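Local coordinates for protein ArCE4A (Arthrobacter sp. AW19M34-1, PDB 5LFZ) that probably removes acetyl groups from N-acetylated sugar polymers such as chitin, as a metal-dependent carbohydrate esterase of family 4, at residues T30-P35 with G80-D85. Sequence-based numbering, arbitrary orientation.
Sequences TFDDGP and GSHTFD. With NI (nickel (II) ion), chain B.
Asp33 and His82 meet through a shared nickel ion. Asp33 OD1 binds the metal at 2.1 Å, and His82 NE2 binds it at 2.1 Å. Asp33 OD1 lies in plane at the edge of the imidazole, and the carboxylate and ring planes are only 25° apart. The CB of His82 points toward 30-35, and with CG anti to the backbone N (chi1 -158°) the ring extends to the ion. With NE2 on the nickel, ND1 is left to hydrogen-bond to the backbone O of Arg120. Gripped at both nitrogens, the ring is held in rotation. Asp32 CG sits 3.8 Å above one face of the His82 ring, offset toward its rim. The Asp32 carboxylate is turned 46° from the ring, and Asp32 OD2 lies 3.4 Å from His82 CE1. Asp32 does not bind the nickel. Asp32 OD2 instead accepts a hydrogen bond of 2.7 Å from a water that is itself a nickel ligand, while OD1 forms a salt bridge with Arg120. An alanine in place of Asp32 would probably cost Arg120 this carboxylate and the metal-bound water this acceptor. A second metal-bound water donates to Asp33 OD2. His86 and a third water complete six ligands. This is the Asp-His-His metal site of the NodB homology domain, at the C-terminal ends of parallel strands 26-32 and 78-81. The place of Asp32 beside a metal-bound water is consistent with the role of catalytic base that the first aspartate of this motif has in other CE4 enzymes.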
loop_
_atom_site.group_PDB
_atom_site.type_symbol
_atom_site.label_atom_id
_atom_site.label_comp_id
_atom_site.label_asym_id
_atom_site.label_seq_id
_atom_site.Cartn_x
_atom_site.Cartn_y
_atom_site.Cartn_z
ATOM N N THR A 30 -0.461 4.348 -2.358
ATOM C CA THR A 30 -0.231 2.955 -1.990
ATOM C C THR A 30 -0.079 2.086 -3.239
ATOM O O THR A 30 -0.685 2.350 -4.286
ATOM C CB THR A 30 -1.362 2.394 -1.075
ATOM O OG1 THR A 30 -2.580 2.258 -1.814
ATOM C CG2 THR A 30 -1.600 3.306 0.133
ATOM N N PHE A 31 0.763 1.065 -3.125
ATOM C CA PHE A 31 1.077 0.183 -4.248
ATOM C C PHE A 31 0.925 -1.273 -3.842
ATOM O O PHE A 31 1.560 -1.718 -2.884
ATOM C CB PHE A 31 2.499 0.427 -4.750
ATOM C CG PHE A 31 2.738 1.820 -5.264
ATOM C CD1 PHE A 31 2.454 2.148 -6.581
ATOM C CD2 PHE A 31 3.247 2.801 -4.427
ATOM C CE1 PHE A 31 2.682 3.422 -7.048
ATOM C CE2 PHE A 31 3.471 4.080 -4.891
ATOM C CZ PHE A 31 3.188 4.391 -6.201
ATOM N N ASP A 32 0.089 -2.015 -4.565
ATOM C CA ASP A 32 -0.177 -3.421 -4.247
ATOM C C ASP A 32 0.579 -4.386 -5.135
ATOM O O ASP A 32 0.903 -4.056 -6.280
ATOM C CB ASP A 32 -1.664 -3.757 -4.402
ATOM C CG ASP A 32 -2.514 -3.237 -3.279
ATOM O OD1 ASP A 32 -2.012 -2.458 -2.446
ATOM O OD2 ASP A 32 -3.710 -3.605 -3.253
ATOM N N ASP A 33 0.808 -5.587 -4.596
ATOM C CA ASP A 33 1.133 -6.805 -5.361
ATOM C C ASP A 33 2.614 -6.964 -5.670
ATOM O O ASP A 33 3.013 -7.941 -6.317
ATOM C CB ASP A 33 0.372 -6.876 -6.693
ATOM C CG ASP A 33 -1.128 -7.075 -6.541
ATOM O OD1 ASP A 33 -1.660 -7.067 -5.418
ATOM O OD2 ASP A 33 -1.784 -7.216 -7.590
ATOM N N GLY A 34 3.427 -6.003 -5.249
ATOM C CA GLY A 34 4.865 -6.117 -5.392
ATOM C C GLY A 34 5.461 -6.930 -4.260
ATOM O O GLY A 34 4.731 -7.554 -3.488
ATOM N N PRO A 35 6.793 -6.945 -4.156
ATOM C CA PRO A 35 7.744 -6.303 -5.073
ATOM C C PRO A 35 7.885 -7.051 -6.400
ATOM O O PRO A 35 7.513 -8.223 -6.520
ATOM C CB PRO A 35 9.052 -6.333 -4.288
ATOM C CG PRO A 35 8.906 -7.516 -3.380
ATOM C CD PRO A 35 7.463 -7.589 -3.011
ATOM N N GLY A 80 3.271 -2.867 4.179
ATOM C CA GLY A 80 2.067 -3.526 4.655
ATOM C C GLY A 80 1.976 -4.932 4.086
ATOM O O GLY A 80 2.682 -5.271 3.135
ATOM N N SER A 81 1.114 -5.761 4.667
ATOM C CA SER A 81 0.893 -7.109 4.156
ATOM C C SER A 81 -0.241 -7.147 3.139
ATOM O O SER A 81 -1.275 -6.510 3.336
ATOM C CB SER A 81 0.582 -8.070 5.306
ATOM O OG SER A 81 0.155 -9.328 4.810
ATOM N N HIS A 82 -0.039 -7.885 2.047
ATOM C CA HIS A 82 -1.099 -8.133 1.072
ATOM C C HIS A 82 -1.421 -9.630 1.008
ATOM O O HIS A 82 -1.941 -10.109 0.001
ATOM C CB HIS A 82 -0.675 -7.610 -0.311
ATOM C CG HIS A 82 -1.811 -7.339 -1.253
ATOM N ND1 HIS A 82 -3.060 -6.922 -0.840
ATOM C CD2 HIS A 82 -1.865 -7.387 -2.605
ATOM C CE1 HIS A 82 -3.835 -6.741 -1.893
ATOM N NE2 HIS A 82 -3.135 -7.017 -2.981
ATOM N N THR A 83 -1.134 -10.335 2.111
ATOM C CA THR A 83 -1.138 -11.813 2.228
ATOM C C THR A 83 -0.016 -12.452 1.404
ATOM O O THR A 83 0.809 -11.754 0.811
ATOM C CB THR A 83 -2.490 -12.467 1.831
ATOM O OG1 THR A 83 -2.640 -12.503 0.403
ATOM C CG2 THR A 83 -3.665 -11.731 2.470
ATOM N N PHE A 84 0.037 -13.782 1.398
ATOM C CA PHE A 84 1.195 -14.473 0.845
ATOM C C PHE A 84 1.060 -14.729 -0.646
ATOM O O PHE A 84 1.961 -14.409 -1.413
ATOM C CB PHE A 84 1.448 -15.800 1.568
ATOM C CG PHE A 84 2.785 -16.399 1.255
ATOM C CD1 PHE A 84 2.908 -17.395 0.301
ATOM C CD2 PHE A 84 3.927 -15.941 1.892
ATOM C CE1 PHE A 84 4.144 -17.940 0.003
ATOM C CE2 PHE A 84 5.168 -16.479 1.600
ATOM C CZ PHE A 84 5.276 -17.480 0.652
ATOM N N ASP A 85 -0.056 -15.315 -1.058
ATOM C CA ASP A 85 -0.226 -15.663 -2.467
ATOM C C ASP A 85 -1.495 -15.064 -3.077
ATOM O O ASP A 85 -2.051 -15.611 -4.032
ATOM C CB ASP A 85 -0.229 -17.180 -2.625
ATOM C CG ASP A 85 -1.084 -17.855 -1.592
ATOM O OD1 ASP A 85 -2.176 -17.322 -1.314
ATOM O OD2 ASP A 85 -0.664 -18.900 -1.045
HETATM NI NI NI B . -3.675 -7.142 -4.989
HETATM O O HOH W 1 -4.448 -5.368 -5.129
HETATM O O HOH W 2 -4.202 -7.072 -7.013
HETATM O O HOH W 3 -5.774 -7.054 -4.550
#